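Local coordinates for pyridine nucleotide-disulfide oxidoreductase-like protein (Myceliophthora thermophila, PDB 5MQ6) that uses bound FAD and NADPH to carry out Baeyer-Villiger oxidation, inserting one oxygen atom next to the carbonyl of ketones, notably bulky polycyclic ones, to give esters or lactones, at residues Ile186-Glu191 against Tyr497-Lys502; Ser192-Leu197 against Lys213-Tyr218; Arg387-Asp392 against Pro421-Arg426. One frame throughout, in Å; residues are numbered along the deposited sequence.

Overall arrangement
Interactions 1 and 2 share one mixed sheet. Strand 181-189 runs between strand 495-497, met in interaction 1, and strand 194-201, met in interaction 2. They touch, with centres about 10 Å apart, and R187 O probably accepts a hydrogen bond from S196 N. This sheet also holds strand 78-84, which leads into a glycine-rich turn consistent with a Rossmann-type FAD site. Interaction 3 lies across the chain's centre, about 44 Å from interaction 1 and 45 Å from interaction 2 between centres. There a loop after helix 410-416 reaches NADPH. Interaction 2 closes before interaction 3 opens, and interaction 1 spans both. Strand 495-497 thus returns to the FAD-binding part of the fold.

Interaction 1. Residues Ile186-Glu191 against Tyr497-Lys502; sequences IRWDDE and YGRGGK
R187 and Y497 pair in parallel across the sheet, and their side chains stack on the same face of it. Two backbone bonds set the register. Y497 N donates to I186 O at 2.8 Å, nearly straight, and W188 N donates to Y497 O at 2.9 Å.

The R187 chain leaves CB with CG trans to the backbone N and stays extended as far as CD. It then bends at chi3 (-60°), which lays CZ and the two terminal nitrogens along the CD2 edge of the tyrosine ring. CD2 lies under one face of the group, and NE remains outside the ring. CZ lies 3.4 Å from Y497 CD2. NH1 lies near CG and CD2 and donates to water 1, which donates to G501 O. NH2 makes the closest approach, 3.1 Å from Y497 CE2. The guanidinium lies almost flat on the ring, with planes 18° apart and centres 4.2 Å apart. This is an offset cation-pi stack that leaves an N-H able to use the water at the edge of the group.

Beyond the strand, D190 grips the turn after Y497 with both carboxylate oxygens. OD1 forms a salt bridge to R499 NH1 at 2.8 Å. OD2 accepts from G500 N at 3.1 Å through its syn lone pair. The R499 guanidinium also has W188 NE1 over one face, with indole and guanidinium steeply inclined to each other.

R499 NE has a second acidic partner, E570 on strand 567-571. L568 of that strand packs against W188 and R499. The W188 indole meets W195 of strand 194-201 edge-to-face. Backbone bonds, R187 to S196 on one side and I186 and W188 to Y497 on the other, hold strand 181-189 between strands 194-201 and 495-497.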
# COMPACT_ATOMS: atom_id res chain seq x y z
N ILE A 186 -15.10 -7.58 -14.52
CA ILE A 186 -14.90 -6.58 -15.56
C ILE A 186 -14.74 -7.41 -16.84
O ILE A 186 -13.82 -8.24 -16.98
CB ILE A 186 -13.66 -5.79 -15.19
CG1 ILE A 186 -13.84 -5.17 -13.80
CG2 ILE A 186 -13.33 -4.77 -16.25
CD1 ILE A 186 -12.60 -4.44 -13.35
N ARG A 187 -15.64 -7.21 -17.80
CA ARG A 187 -15.71 -8.06 -18.94
C ARG A 187 -15.79 -7.24 -20.21
O ARG A 187 -16.69 -6.42 -20.34
CB ARG A 187 -16.97 -8.91 -18.80
CG ARG A 187 -17.17 -9.92 -19.91
CD ARG A 187 -18.42 -10.87 -19.70
NE ARG A 187 -18.27 -11.63 -18.44
CZ ARG A 187 -17.61 -12.79 -18.31
NH1 ARG A 187 -17.02 -13.41 -19.34
NH2 ARG A 187 -17.53 -13.32 -17.13
N TRP A 188 -14.88 -7.48 -21.15
CA TRP A 188 -14.88 -6.80 -22.44
C TRP A 188 -15.92 -7.48 -23.35
O TRP A 188 -15.95 -8.72 -23.43
CB TRP A 188 -13.54 -6.97 -23.12
CG TRP A 188 -13.43 -6.36 -24.53
CD1 TRP A 188 -13.28 -7.01 -25.67
CD2 TRP A 188 -13.43 -4.97 -24.85
NE1 TRP A 188 -13.18 -6.13 -26.72
CE2 TRP A 188 -13.30 -4.87 -26.25
CE3 TRP A 188 -13.54 -3.81 -24.10
CZ2 TRP A 188 -13.25 -3.67 -26.90
CZ3 TRP A 188 -13.53 -2.58 -24.77
CH2 TRP A 188 -13.37 -2.52 -26.11
N ASP A 189 -16.67 -6.67 -24.08
CA ASP A 189 -17.65 -7.14 -25.02
C ASP A 189 -17.18 -6.84 -26.45
O ASP A 189 -17.25 -5.66 -26.84
CB ASP A 189 -18.96 -6.42 -24.70
CG ASP A 189 -20.14 -6.92 -25.50
OD1 ASP A 189 -19.99 -7.49 -26.61
OD2 ASP A 189 -21.25 -6.70 -24.97
N ASP A 190 -16.70 -7.88 -27.20
CA ASP A 190 -16.17 -7.77 -28.56
C ASP A 190 -17.19 -7.12 -29.47
O ASP A 190 -16.81 -6.48 -30.45
CB ASP A 190 -15.66 -9.10 -29.17
CG ASP A 190 -14.31 -9.63 -28.53
OD1 ASP A 190 -13.23 -9.00 -28.75
OD2 ASP A 190 -14.28 -10.71 -27.83
N GLU A 191 -18.47 -7.27 -29.20
CA GLU A 191 -19.48 -6.75 -30.12
C GLU A 191 -19.63 -5.27 -29.99
O GLU A 191 -19.30 -4.56 -30.88
CB GLU A 191 -20.84 -7.45 -29.98
CG GLU A 191 -20.80 -8.87 -30.54
CD GLU A 191 -22.18 -9.40 -30.99
OE1 GLU A 191 -23.23 -8.72 -30.76
OE2 GLU A 191 -22.19 -10.51 -31.58
N TYR A 497 -12.11 -10.29 -17.72
CA TYR A 497 -12.18 -11.10 -18.95
C TYR A 497 -12.05 -10.15 -20.11
O TYR A 497 -12.76 -9.19 -20.17
CB TYR A 497 -13.47 -11.88 -19.07
CG TYR A 497 -13.68 -12.80 -17.89
CD1 TYR A 497 -12.98 -14.03 -17.77
CD2 TYR A 497 -14.52 -12.41 -16.84
CE1 TYR A 497 -13.19 -14.86 -16.69
CE2 TYR A 497 -14.72 -13.24 -15.72
CZ TYR A 497 -14.05 -14.46 -15.66
OH TYR A 497 -14.29 -15.22 -14.54
N GLY A 498 -11.14 -10.42 -21.03
CA GLY A 498 -10.95 -9.57 -22.17
C GLY A 498 -11.41 -10.19 -23.49
O GLY A 498 -12.41 -10.91 -23.54
N ARG A 499 -10.64 -9.92 -24.56
CA ARG A 499 -10.93 -10.48 -25.88
C ARG A 499 -11.06 -12.01 -25.82
O ARG A 499 -10.26 -12.70 -25.20
CB ARG A 499 -9.88 -10.09 -26.94
CG ARG A 499 -9.83 -8.61 -27.26
CD ARG A 499 -8.87 -8.35 -28.44
NE ARG A 499 -9.11 -7.00 -28.91
CZ ARG A 499 -10.20 -6.58 -29.59
NH1 ARG A 499 -11.21 -7.41 -29.91
NH2 ARG A 499 -10.29 -5.29 -29.96
N GLY A 500 -12.06 -12.52 -26.52
CA GLY A 500 -12.36 -13.94 -26.51
C GLY A 500 -12.72 -14.48 -25.16
O GLY A 500 -12.57 -15.66 -24.96
N GLY A 501 -13.19 -13.66 -24.24
CA GLY A 501 -13.43 -14.13 -22.87
C GLY A 501 -12.23 -14.59 -22.05
O GLY A 501 -12.41 -15.12 -20.94
N LYS A 502 -11.01 -14.39 -22.58
CA LYS A 502 -9.76 -14.67 -21.85
C LYS A 502 -9.61 -13.93 -20.46
O LYS A 502 -9.72 -12.69 -20.35
CB LYS A 502 -8.61 -14.22 -22.73
CG LYS A 502 -7.28 -14.88 -22.39
CD LYS A 502 -6.18 -14.65 -23.44
CE LYS A 502 -5.34 -13.40 -23.15
NZ LYS A 502 -4.77 -12.75 -24.37
O HOH W 1 -15.20 -15.81 -20.33
O HOH W 2 -14.82 -10.69 -22.26

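Interaction 2. Residues Ser192-Leu197 against Lys213-Tyr218; sequences SRLWSL and KLQARY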
# COMPACT_ATOMS: atom_id res chain seq x y z
N SER A 192 -20.13 -4.80 -28.88
CA SER A 192 -20.24 -3.36 -28.65
C SER A 192 -18.92 -2.60 -28.30
O SER A 192 -18.94 -1.37 -28.18
CB SER A 192 -21.16 -3.18 -27.49
OG SER A 192 -20.60 -3.82 -26.39
N ARG A 193 -17.81 -3.32 -28.13
CA ARG A 193 -16.54 -2.67 -27.83
C ARG A 193 -16.62 -1.81 -26.55
O ARG A 193 -16.33 -0.63 -26.59
CB ARG A 193 -16.15 -1.76 -28.98
CG ARG A 193 -16.23 -2.48 -30.31
CD ARG A 193 -14.90 -3.01 -30.65
NE ARG A 193 -14.56 -2.99 -32.05
CZ ARG A 193 -14.52 -1.91 -32.81
NH1 ARG A 193 -14.93 -0.73 -32.39
NH2 ARG A 193 -14.12 -2.02 -34.06
N LEU A 194 -17.12 -2.40 -25.48
CA LEU A 194 -17.24 -1.73 -24.21
C LEU A 194 -16.89 -2.73 -23.14
O LEU A 194 -17.07 -3.93 -23.33
CB LEU A 194 -18.66 -1.24 -23.98
CG LEU A 194 -19.13 -0.02 -24.76
CD1 LEU A 194 -20.66 0.15 -24.72
CD2 LEU A 194 -18.49 1.28 -24.32
N TRP A 195 -16.34 -2.22 -22.04
CA TRP A 195 -16.21 -2.97 -20.82
C TRP A 195 -17.57 -2.94 -20.06
O TRP A 195 -18.22 -1.89 -20.04
CB TRP A 195 -15.14 -2.32 -19.93
CG TRP A 195 -13.79 -2.55 -20.44
CD1 TRP A 195 -13.03 -1.67 -21.18
CD2 TRP A 195 -13.05 -3.73 -20.32
NE1 TRP A 195 -11.81 -2.25 -21.52
CE2 TRP A 195 -11.77 -3.51 -20.98
CE3 TRP A 195 -13.27 -4.95 -19.65
CZ2 TRP A 195 -10.76 -4.49 -21.03
CZ3 TRP A 195 -12.23 -5.93 -19.71
CH2 TRP A 195 -11.02 -5.68 -20.39
N SER A 196 -17.97 -4.07 -19.47
CA SER A 196 -19.07 -4.16 -18.54
C SER A 196 -18.52 -4.54 -17.15
O SER A 196 -17.77 -5.51 -17.02
CB SER A 196 -19.97 -5.29 -18.95
OG SER A 196 -20.69 -4.94 -20.12
N LEU A 197 -18.93 -3.79 -16.15
CA LEU A 197 -18.63 -4.10 -14.80
C LEU A 197 -19.87 -4.62 -14.08
O LEU A 197 -20.91 -4.00 -14.20
CB LEU A 197 -18.14 -2.85 -14.10
CG LEU A 197 -16.70 -2.37 -14.38
CD1 LEU A 197 -16.55 -1.82 -15.78
CD2 LEU A 197 -16.29 -1.35 -13.32
N LYS A 213 -25.04 -3.32 -13.56
CA LYS A 213 -24.19 -3.52 -14.70
C LYS A 213 -23.86 -2.17 -15.30
O LYS A 213 -24.77 -1.43 -15.70
CB LYS A 213 -24.83 -4.39 -15.71
CG LYS A 213 -23.91 -4.68 -16.91
CD LYS A 213 -24.49 -5.75 -17.82
CE LYS A 213 -23.99 -5.56 -19.20
NZ LYS A 213 -24.30 -6.76 -19.99
N LEU A 214 -22.56 -1.83 -15.34
CA LEU A 214 -22.15 -0.51 -15.78
C LEU A 214 -21.21 -0.69 -16.90
O LEU A 214 -20.41 -1.59 -16.84
CB LEU A 214 -21.49 0.26 -14.68
CG LEU A 214 -22.26 0.36 -13.40
CD1 LEU A 214 -21.45 0.94 -12.26
CD2 LEU A 214 -23.50 1.21 -13.60
N GLN A 215 -21.32 0.16 -17.92
CA GLN A 215 -20.44 0.07 -19.05
C GLN A 215 -19.55 1.27 -19.28
O GLN A 215 -19.90 2.37 -18.91
CB GLN A 215 -21.21 -0.23 -20.31
CG GLN A 215 -21.89 -1.61 -20.27
CD GLN A 215 -22.55 -1.94 -21.58
OE1 GLN A 215 -23.49 -1.26 -22.02
NE2 GLN A 215 -22.04 -2.95 -22.23
N ALA A 216 -18.39 1.03 -19.85
CA ALA A 216 -17.45 2.13 -20.13
C ALA A 216 -16.58 1.85 -21.32
O ALA A 216 -16.27 0.70 -21.56
CB ALA A 216 -16.55 2.38 -18.91
N ARG A 217 -16.03 2.89 -21.93
CA ARG A 217 -15.05 2.69 -23.04
C ARG A 217 -13.70 2.29 -22.48
O ARG A 217 -13.04 1.49 -23.04
CB ARG A 217 -14.90 4.03 -23.82
CG ARG A 217 -16.21 4.43 -24.50
CD ARG A 217 -15.92 5.73 -25.23
NE ARG A 217 -17.02 6.22 -25.95
CZ ARG A 217 -17.07 7.36 -26.61
NH1 ARG A 217 -16.00 8.13 -26.71
NH2 ARG A 217 -18.19 7.66 -27.24
N TYR A 218 -13.32 2.89 -21.36
CA TYR A 218 -12.09 2.63 -20.68
C TYR A 218 -12.32 2.29 -19.21
O TYR A 218 -13.21 2.95 -18.54
CB TYR A 218 -11.30 3.92 -20.69
CG TYR A 218 -10.66 4.35 -21.97
CD1 TYR A 218 -9.39 3.87 -22.37
CD2 TYR A 218 -11.26 5.31 -22.79
CE1 TYR A 218 -8.74 4.36 -23.51
CE2 TYR A 218 -10.62 5.76 -23.93
CZ TYR A 218 -9.39 5.31 -24.27
OH TYR A 218 -8.86 5.84 -25.45
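The beta hairpin of strands 194-201 and 210-216 brings W195 against A216 and L197 against L214. With strand 181-189 it makes a three-stranded antiparallel meander, a familiar element of the FAD domain in this class of flavoproteins.

W195 and A216 are a hydrogen-bonded pair: W195 N donates to A216 O at 3.0 Å, and A216 N donates to W195 O at 2.9 Å. L197 and L214 repeat the pattern, with L197 N to L214 O short and straight at 2.7 Å (175°).

S196 and Q215 form the non-hydrogen-bonded pair between them, where the CA atoms come closest. S196 OG and Q215 CG are each anti to their own carbonyl carbon (chi1 of Q215 -65°), and with Q215 extended beyond CG its amide reaches the hydroxyl. Q215 NE2 donates to S196 OG at 3.2 Å, with the hydroxyl 25° out of the amide plane. The CE methylene of K213 lies 3.5 Å from S196 OG. L194 crosses Q215 at about a right angle, and its CD2 rests on A216 O at 3.6 Å.

W195 NE1 donates to P525 O. OE1 of the Q215 amide accepts from R78, which with the S196 bond holds both ends and would fix its rotation. The chemistry thus divides by face. S196 and Q215 form a polar link on one, while W195, L197, L214 and A216 give the other a mainly apolar surface.

Interaction 3. Residues Arg387-Asp392 against Pro421-Arg426; sequences RLYKLD and PTWCKR. With NDP (NADPH dihydro-nicotinamide-adenine-dinucleotide phosphate), chain C.
W423 points the edge of its indole at the face of Y389, a T-shaped aromatic pair that joins a loop to helix 378-406. The ring planes are 83° apart and the six-membered ring centroid is 5.1 Å from that of Y389. W423 CZ2 comes within 3.7 Å of Y389 CE1.

The CG of W423 sits between the backbone N and the carbonyl carbon (chi1 71°), which folds the indole back over P421, with P421 CB above the ring centre. CH2 then reaches L388 CB at 3.8 Å. At the other end of the indole, NE1 donates to S592 O. P421 CG touches Y389 OH at 3.6 Å.

D392 holds the same loop through T422. Its CG is trans to the backbone N, and this chi1 of -161° directs the carboxylate toward T422, where OD1 and OD2 each take one bond. T422 OG1 donates to the syn lone pair of OD1 at 2.6 Å. T422 N reaches OD2 at 3.0 Å, from above the carboxylate plane.

The loop thus anchored carries C424, joined to C596 by a disulfide, and then R426, which touches both cofactors and pairs with D133. Between them K425 bends at chi2, and its NZ donates to O3X of the NADPH 2'-phosphate at 2.8 Å.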
# COMPACT_ATOMS: atom_id res chain seq x y z
N ARG A 387 27.52 -6.16 -0.65
CA ARG A 387 27.48 -4.69 -0.73
C ARG A 387 26.28 -4.10 0.07
O ARG A 387 26.43 -3.17 0.91
CB ARG A 387 27.52 -4.16 -2.18
CG ARG A 387 27.68 -2.63 -2.26
CD ARG A 387 27.53 -2.05 -3.67
NE ARG A 387 26.17 -2.22 -4.22
CZ ARG A 387 25.08 -1.58 -3.79
NH1 ARG A 387 25.16 -0.72 -2.77
NH2 ARG A 387 23.89 -1.80 -4.35
N LEU A 388 25.10 -4.64 -0.17
CA LEU A 388 23.88 -4.15 0.48
C LEU A 388 23.90 -4.40 1.98
O LEU A 388 23.54 -3.51 2.73
CB LEU A 388 22.64 -4.80 -0.10
CG LEU A 388 22.34 -4.38 -1.54
CD1 LEU A 388 21.25 -5.27 -2.02
CD2 LEU A 388 21.89 -2.93 -1.60
N TYR A 389 24.31 -5.58 2.41
CA TYR A 389 24.47 -5.86 3.85
C TYR A 389 25.45 -4.86 4.56
O TYR A 389 25.16 -4.36 5.69
CB TYR A 389 24.87 -7.33 4.07
CG TYR A 389 23.66 -8.23 4.12
CD1 TYR A 389 23.09 -8.73 2.97
CD2 TYR A 389 23.07 -8.56 5.31
CE1 TYR A 389 21.94 -9.53 3.01
CE2 TYR A 389 21.93 -9.34 5.35
CZ TYR A 389 21.39 -9.83 4.19
OH TYR A 389 20.24 -10.61 4.24
N LYS A 390 26.56 -4.56 3.90
CA LYS A 390 27.51 -3.58 4.41
C LYS A 390 26.92 -2.21 4.39
O LYS A 390 27.11 -1.48 5.33
CB LYS A 390 28.82 -3.52 3.62
CG LYS A 390 29.75 -4.72 3.76
CD LYS A 390 31.22 -4.33 3.41
CE LYS A 390 31.84 -5.06 2.21
NZ LYS A 390 32.75 -6.17 2.62
N LEU A 391 26.21 -1.84 3.33
CA LEU A 391 25.53 -0.56 3.33
C LEU A 391 24.53 -0.35 4.48
O LEU A 391 24.43 0.74 5.09
CB LEU A 391 24.83 -0.39 1.99
CG LEU A 391 24.21 0.96 1.68
CD1 LEU A 391 25.26 2.08 1.73
CD2 LEU A 391 23.50 0.81 0.30
N ASP A 392 23.78 -1.40 4.80
CA ASP A 392 22.77 -1.32 5.84
C ASP A 392 23.27 -1.32 7.28
O ASP A 392 22.54 -0.88 8.22
CB ASP A 392 21.81 -2.46 5.69
CG ASP A 392 20.53 -2.20 6.41
OD1 ASP A 392 20.01 -1.08 6.31
OD2 ASP A 392 20.05 -3.12 7.11
N PRO A 421 17.67 -7.07 7.92
CA PRO A 421 17.99 -5.86 7.15
C PRO A 421 16.80 -4.88 7.03
O PRO A 421 15.65 -5.30 6.97
CB PRO A 421 18.32 -6.41 5.78
CG PRO A 421 18.63 -7.84 5.97
CD PRO A 421 17.85 -8.30 7.15
N THR A 422 17.10 -3.60 7.02
CA THR A 422 16.13 -2.54 6.94
C THR A 422 15.12 -2.78 5.79
O THR A 422 13.94 -2.53 5.93
CB THR A 422 16.81 -1.16 6.71
OG1 THR A 422 17.87 -0.90 7.69
CG2 THR A 422 15.79 -0.05 6.80
N TRP A 423 15.61 -3.24 4.64
CA TRP A 423 14.74 -3.50 3.52
C TRP A 423 13.66 -4.64 3.65
O TRP A 423 12.83 -4.71 2.77
CB TRP A 423 15.58 -3.67 2.27
CG TRP A 423 16.37 -4.95 2.20
CD1 TRP A 423 15.89 -6.20 1.91
CD2 TRP A 423 17.78 -5.11 2.44
NE1 TRP A 423 16.91 -7.09 1.90
CE2 TRP A 423 18.08 -6.47 2.22
CE3 TRP A 423 18.82 -4.22 2.76
CZ2 TRP A 423 19.37 -6.99 2.35
CZ3 TRP A 423 20.13 -4.73 2.90
CH2 TRP A 423 20.39 -6.11 2.67
N CYS A 424 13.68 -5.49 4.67
CA CYS A 424 12.78 -6.64 4.76
C CYS A 424 11.36 -6.34 5.26
O CYS A 424 10.49 -7.18 5.12
CB CYS A 424 13.36 -7.73 5.69
SG CYS A 424 14.84 -8.52 5.06
N LYS A 425 11.16 -5.18 5.88
CA LYS A 425 9.87 -4.73 6.34
C LYS A 425 9.80 -3.26 6.14
O LYS A 425 10.84 -2.58 6.02
CB LYS A 425 9.69 -4.91 7.86
CG LYS A 425 9.90 -6.29 8.40
CD LYS A 425 8.81 -7.29 8.02
CE LYS A 425 8.61 -8.40 9.07
NZ LYS A 425 7.30 -9.10 8.86
N ARG A 426 8.59 -2.74 6.21
CA ARG A 426 8.44 -1.28 6.12
C ARG A 426 9.07 -0.62 7.37
O ARG A 426 8.87 -1.07 8.50
CB ARG A 426 7.02 -0.76 5.85
CG ARG A 426 7.13 0.62 5.15
CD ARG A 426 5.83 1.16 4.67
NE ARG A 426 5.73 2.60 4.49
CZ ARG A 426 5.81 3.23 3.30
NH1 ARG A 426 6.12 2.60 2.17
NH2 ARG A 426 5.61 4.53 3.21
PA NDP C . 1.42 -5.27 9.08
O1A NDP C . 1.03 -6.45 8.12
O2A NDP C . 2.59 -4.36 8.82
O5B NDP C . 1.48 -5.90 10.56
C5B NDP C . 0.66 -6.97 10.98
C4B NDP C . 1.27 -7.38 12.30
O4B NDP C . 0.54 -8.51 12.85
C3B NDP C . 2.74 -7.79 12.14
O3B NDP C . 3.52 -7.13 13.15
C2B NDP C . 2.63 -9.29 12.28
O2B NDP C . 3.86 -9.94 12.71
C1B NDP C . 1.49 -9.45 13.26
N9A NDP C . 0.96 -10.81 13.23
C8A NDP C . 0.53 -11.53 12.14
N7A NDP C . 0.14 -12.77 12.51
C5A NDP C . 0.36 -12.80 13.85
C6A NDP C . 0.20 -13.83 14.87
N6A NDP C . -0.27 -15.01 14.49
N1A NDP C . 0.53 -13.51 16.14
C2A NDP C . 1.02 -12.28 16.52
N3A NDP C . 1.22 -11.28 15.64
C4A NDP C . 0.90 -11.52 14.32
O3 NDP C . 0.19 -4.27 9.23
PN NDP C . 0.11 -2.70 9.70
O1N NDP C . -1.42 -2.36 9.68
O2N NDP C . 0.84 -2.47 11.00
O5D NDP C . 0.88 -1.88 8.54
C5D NDP C . 0.48 -2.12 7.14
C4D NDP C . 1.03 -1.05 6.22
O4D NDP C . 0.36 0.21 6.45
C3D NDP C . 2.47 -0.71 6.61
O3D NDP C . 3.49 -1.75 6.38
C2D NDP C . 2.64 0.70 6.00
O2D NDP C . 2.84 0.63 4.55
C1D NDP C . 1.32 1.34 6.44
P2B NDP C . 4.91 -10.47 11.58
O1X NDP C . 4.03 -11.19 10.55
O2X NDP C . 5.82 -11.49 12.23
O3X NDP C . 5.72 -9.25 11.13